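Local coordinates for beta-lactamase (Klebsiella pneumoniae, PDB 6M5Q), which probably hydrolyses beta-lactam antibiotics to substituted beta-amino acids, as a class C serine beta-lactamase associated with antibiotic resistance, at residues T322-G327 against N347-I352; F67-L72 against I230-S235; Q124-E129 against F156-T161. The protein carries 1 engineered substitution. All coordinates share one frame; numbering follows the deposited sequence.

Interaction 1: T322-G327 against N347-I352; sequences TGSTNG and NKNYSI. With IM2 ((5R)-5-[(1S,2R)-1-formyl-2-hydroxypropyl]-3-[(2-{[(E)-iminomethyl]amino}ethyl)sulfanyl]-4,5-dihydro-1H-pyrrole-2-carbox ylic acid), chain B.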
loop_
_atom_site.group_PDB
_atom_site.type_symbol
_atom_site.label_atom_id
_atom_site.label_comp_id
_atom_site.label_asym_id
_atom_site.label_seq_id
_atom_site.Cartn_x
_atom_site.Cartn_y
_atom_site.Cartn_z
ATOM N N THR A 322 2.743 -5.511 -0.239
ATOM C CA THR A 322 1.673 -6.424 0.143
ATOM C C THR A 322 0.776 -5.743 1.165
ATOM O O THR A 322 1.185 -4.825 1.873
ATOM C CB THR A 322 2.232 -7.705 0.780
ATOM O OG1 THR A 322 2.926 -7.365 1.980
ATOM C CG2 THR A 322 3.189 -8.413 -0.155
ATOM N N GLY A 323 -0.451 -6.206 1.241
ATOM C CA GLY A 323 -1.333 -5.754 2.305
ATOM C C GLY A 323 -2.369 -6.805 2.603
ATOM O O GLY A 323 -2.829 -7.523 1.711
ATOM N N SER A 324 -2.769 -6.871 3.869
ATOM C CA SER A 324 -3.771 -7.848 4.264
ATOM C C SER A 324 -4.637 -7.293 5.378
ATOM O O SER A 324 -4.212 -6.426 6.140
ATOM C CB SER A 324 -3.126 -9.145 4.776
ATOM O OG SER A 324 -2.144 -9.642 3.862
ATOM N N THR A 325 -5.851 -7.820 5.469
ATOM C CA THR A 325 -6.670 -7.701 6.674
ATOM C C THR A 325 -7.098 -9.112 7.043
ATOM O O THR A 325 -6.708 -10.088 6.396
ATOM C CB THR A 325 -7.890 -6.805 6.440
ATOM O OG1 THR A 325 -8.702 -7.424 5.441
ATOM C CG2 THR A 325 -7.477 -5.354 6.038
ATOM N N ASN A 326 -7.923 -9.241 8.081
ATOM C CA ASN A 326 -8.342 -10.587 8.465
ATOM C C ASN A 326 -9.063 -11.314 7.336
ATOM O O ASN A 326 -8.980 -12.547 7.236
ATOM C CB ASN A 326 -9.204 -10.557 9.738
ATOM C CG ASN A 326 -8.387 -10.312 10.997
ATOM O OD1 ASN A 326 -7.152 -10.357 10.985
ATOM N ND2 ASN A 326 -9.080 -10.046 12.098
ATOM N N GLY A 327 -9.756 -10.586 6.459
ATOM C CA GLY A 327 -10.480 -11.230 5.386
ATOM C C GLY A 327 -9.995 -11.003 3.968
ATOM O O GLY A 327 -10.660 -11.456 3.032
ATOM N N ASN A 347 -10.508 -11.595 -1.690
ATOM C CA ASN A 347 -11.262 -11.566 -0.436
ATOM C C ASN A 347 -10.997 -12.772 0.443
ATOM O O ASN A 347 -11.906 -13.321 1.084
ATOM C CB ASN A 347 -12.750 -11.295 -0.639
ATOM C CG ASN A 347 -13.453 -12.365 -1.467
ATOM O OD1 ASN A 347 -12.827 -13.268 -2.008
ATOM N ND2 ASN A 347 -14.769 -12.250 -1.582
ATOM N N LYS A 348 -9.731 -13.172 0.497
ATOM C CA LYS A 348 -9.212 -14.069 1.515
ATOM C C LYS A 348 -7.729 -13.766 1.654
ATOM O O LYS A 348 -7.067 -13.435 0.663
ATOM C CB LYS A 348 -9.436 -15.535 1.129
ATOM C CG LYS A 348 -9.022 -16.523 2.227
ATOM C CD LYS A 348 -9.433 -17.941 1.914
ATOM C CE LYS A 348 -9.537 -18.767 3.178
ATOM N NZ LYS A 348 -10.735 -18.337 3.964
ATOM N N ASN A 349 -7.225 -13.816 2.883
ATOM C CA ASN A 349 -5.825 -13.544 3.186
ATOM C C ASN A 349 -5.042 -14.829 2.942
ATOM O O ASN A 349 -5.034 -15.732 3.784
ATOM C CB ASN A 349 -5.700 -13.083 4.641
ATOM C CG ASN A 349 -4.264 -12.772 5.058
ATOM O OD1 ASN A 349 -3.327 -12.960 4.302
ATOM N ND2 ASN A 349 -4.103 -12.277 6.282
ATOM N N TYR A 350 -4.355 -14.914 1.807
ATOM C CA TYR A 350 -3.546 -16.084 1.475
ATOM C C TYR A 350 -2.076 -15.693 1.431
ATOM O O TYR A 350 -1.716 -14.514 1.383
ATOM C CB TYR A 350 -3.986 -16.706 0.147
ATOM C CG TYR A 350 -3.753 -15.785 -1.035
ATOM C CD1 TYR A 350 -4.550 -14.650 -1.241
ATOM C CD2 TYR A 350 -2.726 -16.042 -1.938
ATOM C CE1 TYR A 350 -4.313 -13.792 -2.328
ATOM C CE2 TYR A 350 -2.485 -15.214 -3.022
ATOM C CZ TYR A 350 -3.269 -14.082 -3.207
ATOM O OH TYR A 350 -2.972 -13.290 -4.300
ATOM N N SER A 351 -1.209 -16.706 1.455
ATOM C CA SER A 351 0.175 -16.449 1.815
ATOM C C SER A 351 0.908 -15.571 0.803
ATOM O O SER A 351 0.705 -15.666 -0.414
ATOM C CB SER A 351 0.933 -17.750 2.108
ATOM O OG SER A 351 1.000 -18.597 0.985
ATOM N N ILE A 352 1.781 -14.718 1.327
ATOM C CA ILE A 352 2.487 -13.742 0.506
ATOM C C ILE A 352 3.372 -14.410 -0.538
ATOM O O ILE A 352 3.505 -13.899 -1.662
ATOM C CB ILE A 352 3.257 -12.764 1.406
ATOM C CG1 ILE A 352 2.280 -11.763 2.042
ATOM C CG2 ILE A 352 4.352 -12.026 0.640
ATOM C CD1 ILE A 352 2.953 -10.868 3.038
HETATM C C7 IM2 B . -0.608 -4.807 6.612
HETATM C C2 IM2 B . 2.292 -6.154 7.381
HETATM C C6 IM2 B . -0.762 -5.241 8.110
HETATM C C5 IM2 B . 0.518 -5.396 8.748
HETATM C C3 IM2 B . 2.330 -4.661 7.526
HETATM O O7 IM2 B . -0.969 -5.546 5.747
HETATM C C61 IM2 B . -1.561 -4.138 8.872
HETATM O O62 IM2 B . -1.771 -4.596 10.176
HETATM C C62 IM2 B . -2.880 -3.876 8.177
HETATM N N4 IM2 B . 1.456 -4.199 8.396
HETATM C C31 IM2 B . 3.073 -3.752 6.580
HETATM O O31 IM2 B . 3.225 -4.150 5.404
HETATM O O32 IM2 B . 3.522 -2.654 7.000
HETATM S S21 IM2 B . 3.934 -6.911 7.507
HETATM C C22 IM2 B . 5.111 -6.459 6.166
HETATM C C23 IM2 B . 4.738 -6.753 4.695
HETATM N N24 IM2 B . 5.928 -6.756 3.822
HETATM C C25 IM2 B . 6.133 -6.178 2.475
HETATM N N26 IM2 B . 5.349 -5.521 1.706
HETATM C C1 IM2 B . 1.324 -6.646 8.240
HETATM O O HOH W 1 -8.620 -14.574 5.256
#

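Interaction 2: F67-L72 against I230-S235; sequences FEVGSL and IKTTSS. With IM2 ((5R)-5-[(1S,2R)-1-formyl-2-hydroxypropyl]-3-[(2-{[(E)-iminomethyl]amino}ethyl)sulfanyl]-4,5-dihydro-1H-pyrrole-2-carbox ylic acid), chain B.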
loop_
_atom_site.group_PDB
_atom_site.type_symbol
_atom_site.label_atom_id
_atom_site.label_comp_id
_atom_site.label_asym_id
_atom_site.label_seq_id
_atom_site.Cartn_x
_atom_site.Cartn_y
_atom_site.Cartn_z
ATOM N N PHE A 67 -12.444 -4.019 -2.564
ATOM C CA PHE A 67 -11.739 -4.916 -1.668
ATOM C C PHE A 67 -11.000 -4.087 -0.630
ATOM O O PHE A 67 -10.502 -2.991 -0.926
ATOM C CB PHE A 67 -10.664 -5.690 -2.450
ATOM C CG PHE A 67 -11.214 -6.678 -3.466
ATOM C CD1 PHE A 67 -11.595 -6.265 -4.730
ATOM C CD2 PHE A 67 -11.299 -8.036 -3.170
ATOM C CE1 PHE A 67 -12.064 -7.177 -5.677
ATOM C CE2 PHE A 67 -11.771 -8.954 -4.135
ATOM C CZ PHE A 67 -12.142 -8.519 -5.375
ATOM N N GLU A 68 -10.871 -4.634 0.580
ATOM C CA GLU A 68 -9.920 -4.066 1.529
ATOM C C GLU A 68 -8.511 -4.398 1.065
ATOM O O GLU A 68 -8.244 -5.504 0.598
ATOM C CB GLU A 68 -10.145 -4.674 2.910
ATOM C CG GLU A 68 -11.528 -4.362 3.479
ATOM C CD GLU A 68 -11.871 -5.124 4.741
ATOM O OE1 GLU A 68 -11.025 -5.844 5.319
ATOM O OE2 GLU A 68 -13.037 -5.004 5.151
ATOM N N VAL A 69 -7.597 -3.441 1.197
ATOM C CA VAL A 69 -6.213 -3.659 0.788
ATOM C C VAL A 69 -5.229 -3.594 1.941
ATOM O O VAL A 69 -4.025 -3.743 1.720
ATOM C CB VAL A 69 -5.788 -2.736 -0.365
ATOM C CG1 VAL A 69 -6.707 -2.989 -1.567
ATOM C CG2 VAL A 69 -5.784 -1.270 0.078
ATOM N N GLY A 70 -5.703 -3.435 3.161
ATOM C CA GLY A 70 -4.818 -3.559 4.304
ATOM C C GLY A 70 -3.636 -2.621 4.200
ATOM O O GLY A 70 -3.791 -1.430 3.899
ATOM N N SER A 71 -2.433 -3.159 4.424
ATOM C CA SER A 71 -1.234 -2.329 4.467
ATOM C C SER A 71 -0.858 -1.688 3.138
ATOM O O SER A 71 0.017 -0.810 3.147
ATOM C CB SER A 71 -0.038 -3.104 5.027
ATOM O OG SER A 71 -0.296 -3.516 6.368
ATOM N N LEU A 72 -1.526 -2.002 2.022
ATOM C CA LEU A 72 -1.327 -1.120 0.866
ATOM C C LEU A 72 -1.730 0.306 1.207
ATOM O O LEU A 72 -1.253 1.255 0.567
ATOM C CB LEU A 72 -2.146 -1.565 -0.348
ATOM C CG LEU A 72 -1.796 -2.851 -1.085
ATOM C CD1 LEU A 72 -2.529 -2.943 -2.414
ATOM C CD2 LEU A 72 -0.372 -2.893 -1.296
ATOM N N ILE A 230 -7.954 1.679 3.442
ATOM C CA ILE A 230 -8.413 1.856 2.059
ATOM C C ILE A 230 -9.239 0.659 1.598
ATOM O O ILE A 230 -8.840 -0.513 1.743
ATOM C CB ILE A 230 -7.218 2.101 1.125
ATOM C CG1 ILE A 230 -6.532 3.452 1.428
ATOM C CG2 ILE A 230 -7.625 1.983 -0.360
ATOM C CD1 ILE A 230 -7.281 4.671 0.911
ATOM N N LYS A 231 -10.381 0.956 0.985
ATOM C CA LYS A 231 -11.163 0.007 0.199
ATOM C C LYS A 231 -11.231 0.550 -1.220
ATOM O O LYS A 231 -11.510 1.745 -1.405
ATOM C CB LYS A 231 -12.589 -0.119 0.773
ATOM C CG LYS A 231 -12.632 -0.676 2.203
ATOM C CD LYS A 231 -12.629 0.448 3.286
ATOM C CE LYS A 231 -12.202 -0.050 4.653
ATOM N NZ LYS A 231 -12.276 1.099 5.565
ATOM N N THR A 232 -10.954 -0.287 -2.221
ATOM C CA THR A 232 -10.776 0.237 -3.574
ATOM C C THR A 232 -11.006 -0.869 -4.595
ATOM O O THR A 232 -11.135 -2.050 -4.248
ATOM C CB THR A 232 -9.376 0.855 -3.702
ATOM O OG1 THR A 232 -9.222 1.481 -4.982
ATOM C CG2 THR A 232 -8.290 -0.199 -3.484
ATOM N N THR A 233 -11.079 -0.466 -5.857
ATOM C CA THR A 233 -11.206 -1.404 -6.967
ATOM C C THR A 233 -9.828 -1.659 -7.574
ATOM O O THR A 233 -8.903 -0.850 -7.458
ATOM C CB THR A 233 -12.107 -0.855 -8.071
ATOM O OG1 THR A 233 -11.460 0.284 -8.640
ATOM C CG2 THR A 233 -13.484 -0.474 -7.534
ATOM N N SER A 234 -9.719 -2.788 -8.280
ATOM C CA SER A 234 -8.479 -3.054 -9.005
ATOM C C SER A 234 -8.209 -1.993 -10.067
ATOM O O SER A 234 -7.052 -1.650 -10.317
ATOM C CB SER A 234 -8.495 -4.458 -9.606
ATOM O OG SER A 234 -9.543 -4.540 -10.560
ATOM N N SER A 235 -9.257 -1.459 -10.685
ATOM C CA SER A 235 -9.067 -0.425 -11.699
ATOM C C SER A 235 -8.484 0.844 -11.102
ATOM O O SER A 235 -7.583 1.450 -11.688
ATOM C CB SER A 235 -10.404 -0.106 -12.351
ATOM O OG SER A 235 -10.823 -1.152 -13.213
HETATM C C7 IM2 B . -0.608 -4.807 6.612
HETATM C C2 IM2 B . 2.292 -6.154 7.381
HETATM C C6 IM2 B . -0.762 -5.241 8.110
HETATM C C5 IM2 B . 0.518 -5.396 8.748
HETATM C C3 IM2 B . 2.330 -4.661 7.526
HETATM O O7 IM2 B . -0.969 -5.546 5.747
HETATM C C61 IM2 B . -1.561 -4.138 8.872
HETATM O O62 IM2 B . -1.771 -4.596 10.176
HETATM C C62 IM2 B . -2.880 -3.876 8.177
HETATM N N4 IM2 B . 1.456 -4.199 8.396
HETATM C C31 IM2 B . 3.073 -3.752 6.580
HETATM O O31 IM2 B . 3.225 -4.150 5.404
HETATM O O32 IM2 B . 3.522 -2.654 7.000
HETATM S S21 IM2 B . 3.934 -6.911 7.507
HETATM C C22 IM2 B . 5.111 -6.459 6.166
HETATM C C23 IM2 B . 4.738 -6.753 4.695
HETATM N N24 IM2 B . 5.928 -6.756 3.822
HETATM C C25 IM2 B . 6.133 -6.178 2.475
HETATM N N26 IM2 B . 5.349 -5.521 1.706
HETATM C C1 IM2 B . 1.324 -6.646 8.240
HETATM O O HOH W 2 -8.187 -2.130 3.971
#

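Interaction 3: Q124-E129 against F156-T161; sequences QLFMPE and FSNIGT. Engineered in segment 156-161: Phe156 (natural residue Tyr). With IM2 ((5R)-5-[(1S,2R)-1-formyl-2-hydroxypropyl]-3-[(2-{[(E)-iminomethyl]amino}ethyl)sulfanyl]-4,5-dihydro-1H-pyrrole-2-carbox ylic acid), chain B.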
loop_
_atom_site.group_PDB
_atom_site.type_symbol
_atom_site.label_atom_id
_atom_site.label_comp_id
_atom_site.label_asym_id
_atom_site.label_seq_id
_atom_site.Cartn_x
_atom_site.Cartn_y
_atom_site.Cartn_z
ATOM N N GLN A 124 6.222 -0.584 17.572
ATOM C CA GLN A 124 5.755 -1.943 17.334
ATOM C C GLN A 124 4.709 -1.969 16.222
ATOM O O GLN A 124 4.189 -0.933 15.792
ATOM C CB GLN A 124 5.179 -2.538 18.631
ATOM C CG GLN A 124 3.871 -1.891 19.086
ATOM C CD GLN A 124 3.565 -2.078 20.566
ATOM O OE1 GLN A 124 4.466 -2.069 21.423
ATOM N NE2 GLN A 124 2.287 -2.224 20.874
ATOM N N LEU A 125 4.361 -3.180 15.789
ATOM C CA LEU A 125 3.446 -3.335 14.657
ATOM C C LEU A 125 2.052 -2.827 14.986
ATOM O O LEU A 125 1.481 -2.021 14.235
ATOM C CB LEU A 125 3.408 -4.806 14.209
ATOM C CG LEU A 125 2.428 -5.120 13.073
ATOM C CD1 LEU A 125 2.672 -4.234 11.843
ATOM C CD2 LEU A 125 2.579 -6.603 12.699
ATOM N N PHE A 126 1.474 -3.285 16.090
ATOM C CA PHE A 126 0.054 -3.077 16.346
ATOM C C PHE A 126 -0.192 -2.025 17.412
ATOM O O PHE A 126 0.451 -2.018 18.473
ATOM C CB PHE A 126 -0.637 -4.383 16.755
ATOM C CG PHE A 126 -0.739 -5.381 15.638
ATOM C CD1 PHE A 126 -1.529 -5.129 14.533
ATOM C CD2 PHE A 126 -0.030 -6.560 15.688
ATOM C CE1 PHE A 126 -1.622 -6.043 13.502
ATOM C CE2 PHE A 126 -0.106 -7.495 14.655
ATOM C CZ PHE A 126 -0.908 -7.222 13.545
ATOM N N MET A 127 -1.159 -1.160 17.131
ATOM C CA MET A 127 -1.649 -0.244 18.141
ATOM C C MET A 127 -2.219 -1.042 19.311
ATOM O O MET A 127 -2.986 -1.989 19.095
ATOM C CB MET A 127 -2.766 0.599 17.527
ATOM C CG MET A 127 -3.304 1.679 18.458
ATOM S SD MET A 127 -2.142 3.038 18.658
ATOM C CE MET A 127 -2.256 3.824 17.054
ATOM N N PRO A 128 -1.870 -0.710 20.550
ATOM C CA PRO A 128 -2.496 -1.390 21.693
ATOM C C PRO A 128 -4.016 -1.246 21.674
ATOM O O PRO A 128 -4.553 -0.170 21.400
ATOM C CB PRO A 128 -1.875 -0.685 22.897
ATOM C CG PRO A 128 -0.548 -0.207 22.395
ATOM C CD PRO A 128 -0.782 0.195 20.956
ATOM N N GLU A 129 -4.712 -2.350 21.981
ATOM C CA GLU A 129 -6.161 -2.414 21.794
ATOM C C GLU A 129 -6.927 -1.467 22.709
ATOM O O GLU A 129 -8.054 -1.087 22.380
ATOM C CB GLU A 129 -6.670 -3.849 21.974
ATOM N N PHE A 156 8.165 -3.235 10.948
ATOM C CA PHE A 156 6.942 -2.759 10.319
ATOM C C PHE A 156 5.986 -2.295 11.401
ATOM O O PHE A 156 5.813 -2.975 12.415
ATOM C CB PHE A 156 6.305 -3.874 9.493
ATOM C CG PHE A 156 7.126 -4.265 8.308
ATOM C CD1 PHE A 156 7.061 -3.528 7.140
ATOM C CD2 PHE A 156 7.997 -5.344 8.379
ATOM C CE1 PHE A 156 7.841 -3.866 6.043
ATOM C CE2 PHE A 156 8.780 -5.694 7.286
ATOM C CZ PHE A 156 8.698 -4.950 6.115
ATOM N N SER A 157 5.381 -1.124 11.203
ATOM C CA SER A 157 4.614 -0.509 12.277
ATOM C C SER A 157 3.351 0.162 11.761
ATOM O O SER A 157 3.431 1.072 10.929
ATOM C CB SER A 157 5.466 0.503 13.037
ATOM O OG SER A 157 4.696 1.093 14.075
ATOM N N ASN A 158 2.188 -0.242 12.288
ATOM C CA ASN A 158 0.981 0.529 12.011
ATOM C C ASN A 158 0.981 1.843 12.765
ATOM O O ASN A 158 0.446 2.839 12.266
ATOM C CB ASN A 158 -0.271 -0.249 12.392
ATOM C CG ASN A 158 -0.459 -1.504 11.552
ATOM O OD1 ASN A 158 0.146 -1.667 10.491
ATOM N ND2 ASN A 158 -1.353 -2.377 12.003
ATOM N N ILE A 159 1.560 1.874 13.972
ATOM C CA ILE A 159 1.615 3.116 14.743
ATOM C C ILE A 159 2.467 4.149 14.026
ATOM O O ILE A 159 2.066 5.306 13.882
ATOM C CB ILE A 159 2.155 2.859 16.161
ATOM C CG1 ILE A 159 1.458 1.669 16.807
ATOM C CG2 ILE A 159 2.001 4.114 17.009
ATOM C CD1 ILE A 159 2.026 1.359 18.191
ATOM N N GLY A 160 3.647 3.742 13.563
ATOM C CA GLY A 160 4.507 4.665 12.832
ATOM C C GLY A 160 3.830 5.219 11.588
ATOM O O GLY A 160 3.881 6.419 11.331
ATOM N N THR A 161 3.145 4.359 10.823
ATOM C CA THR A 161 2.450 4.863 9.636
ATOM C C THR A 161 1.343 5.829 10.039
ATOM O O THR A 161 1.089 6.835 9.350
ATOM C CB THR A 161 1.848 3.715 8.829
ATOM O OG1 THR A 161 2.839 2.717 8.592
ATOM C CG2 THR A 161 1.372 4.253 7.466
HETATM C C7 IM2 B . -0.608 -4.807 6.612
HETATM C C2 IM2 B . 2.292 -6.154 7.381
HETATM C C6 IM2 B . -0.762 -5.241 8.110
HETATM C C5 IM2 B . 0.518 -5.396 8.748
HETATM C C3 IM2 B . 2.330 -4.661 7.526
HETATM O O7 IM2 B . -0.969 -5.546 5.747
HETATM C C61 IM2 B . -1.561 -4.138 8.872
HETATM O O62 IM2 B . -1.771 -4.596 10.176
HETATM C C62 IM2 B . -2.880 -3.876 8.177
HETATM N N4 IM2 B . 1.456 -4.199 8.396
HETATM C C31 IM2 B . 3.073 -3.752 6.580
HETATM O O31 IM2 B . 3.225 -4.150 5.404
HETATM O O32 IM2 B . 3.522 -2.654 7.000
HETATM S S21 IM2 B . 3.934 -6.911 7.507
HETATM C C22 IM2 B . 5.111 -6.459 6.166
HETATM C C23 IM2 B . 4.738 -6.753 4.695
HETATM N N24 IM2 B . 5.928 -6.756 3.822
HETATM C C25 IM2 B . 6.133 -6.178 2.475
HETATM N N26 IM2 B . 5.349 -5.521 1.706
HETATM C C1 IM2 B . 1.324 -6.646 8.240
HETATM O O HOH W 3 -2.740 -1.457 14.610
#

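Interaction 1: T322-G327 against N347-I352
Gly327 and Lys348 bring the two backbones to 5.0 Å between their CA atoms, and from there the segments run in roughly opposite senses (141°) and spread to 7.4 Å between the CA atoms of Thr322 and Ile352. The segment 322-327 lies on strand 317-325, whose Lys321, Thr322 and Gly323 form the KTG motif of serine beta-lactamases; the second leads into the C-terminal helix 352-365. There Ile352 crosses Thr322 at about a right angle, with its tip CD1 3.7 Å from Thr322 OG1 and its CG2 branch 3.9 Å from the Thr322 methyl CG2. A chi1 of 63° holds OG1 of Thr322 between its own backbone N and carbonyl carbon, where it accepts a hydrogen bond from N26 of the carbapenem-derived ligand IM2. Farther along, the Asn349 amide lies beside Ser324, with ND2 3.6 Å from Ser324 CB, while Ser324 OG is bonded to Arg355 of the C-terminal helix. A water joins the chains at the turn, accepting from Asn349 N and donating to Asn326 O. On the ligand side, Ser324 N donates to IM2 O7 at 2.9 Å and 155°, consistent with an oxyanion-hole amide.

Interaction 2: F67-L72 against I230-S235
With chi1 at -175°, Thr232 turns its hydroxyl away from the backbone N, to bond Ser193 OG, and holds the methyl CG2 between N and the carbonyl carbon, 3.7 Å from CG1 of Val69. The other Val69 methyl, CG2, is placed by a chi1 of -59° to meet CG2 of Ile230 at 3.8 Å. Next to these apolar contacts runs a short antiparallel ladder. Phe67 and Thr232 form a hydrogen-bonded pair, Phe67 N giving to Thr232 O at 2.9 Å and Thr232 N to Phe67 O at 3.0 Å. Glu68 and Lys231 follow as a non-hydrogen-bonded pair. Their side chains lie alongside, pointing the same way, and touch through the two CG methylenes, but Glu68 OE2 and Lys231 NZ stay 6.2 Å apart: the carboxylate is held by Tyr205, Val218 N and Thr325, the ammonium by Gly229 O and Leu195 O. Past the ladder, Val69 N still reaches Ile230 O at 3.2 Å, and a water accepts from Gly70 N and donates to Ile230 O. These bonds tie Ile230 to the turn before Ser71, the serine of the Ser-x-x-Lys motif, whose OG is covalently bonded to IM2 C7. The strands belong to a three-stranded sheet with 193-194; Leu345 of strand 340-346 and Leu237 of helix 234-244 pack on Val69, and Ser71 lies just before helix 73-86.

Interaction 3: Q124-E129 against F156-T161
Ser157 OG is gripped twice: it donates to Gln124 O at 2.7 Å, from above the carbonyl plane, and accepts from Gly160 N at an almost straight 174°. The second bond makes Ser157 the N-cap of helix 158-171, so the cap itself ties the helix start to the loop. One residue on, Asn158 N donates a hydrogen bond to a lone pair of Leu125 O, also at 2.7 Å and in the carbonyl plane. In Leu125 a chi1 of 177° and a chi2 of 55° together bring CD1 to 3.4 Å from Phe156 O and 3.7 Å from N4 of IM2. The Asn158 amide stands beside the Phe126 ring, the two planes 83° apart. Both ND2 protons are used, one for O62 of the ligand at 2.9 Å and one for a water that also accepts from Met127 N, while OD1 accepts from Lys74; together these partners should fix which way round the amide lies. Ile159 fills the apolar side, its CD1 meeting Gln124 CG at 3.8 Å and Pro128 CD at 4.1 Å. There the loop is braced by its own bond from Gln124 NE2 to Phe126 O. Phe156, an engineered replacement of tyrosine, lays one ring face over IM2 C22. With Ser157 and Asn158 it occupies the position of the Tyr-x-Asn motif, which lines the active site of class C beta-lactamases.

All three contacts border the same acyl-enzyme site, yet they differ in burial and chemistry. Interaction 2 is fully buried and rests on a backbone ladder with methyl packing; interactions 1 and 3 are partly buried, the first having no clear direct hydrogen bond between its segments, the third relying on a serine-to-carbonyl bond, a backbone bond and Ile159 packing. Interactions 1 and 2 touch, among other places where Thr325 OG1 probably bonds Glu68 OE1 at 2.8 Å, joining the KTG strand to the segment before Ser71. Interaction 3 belongs to the helical side and keeps apart, its nearest atoms about 5 Å from interaction 2 and about 7 Å from interaction 1; IM2 bridges all three.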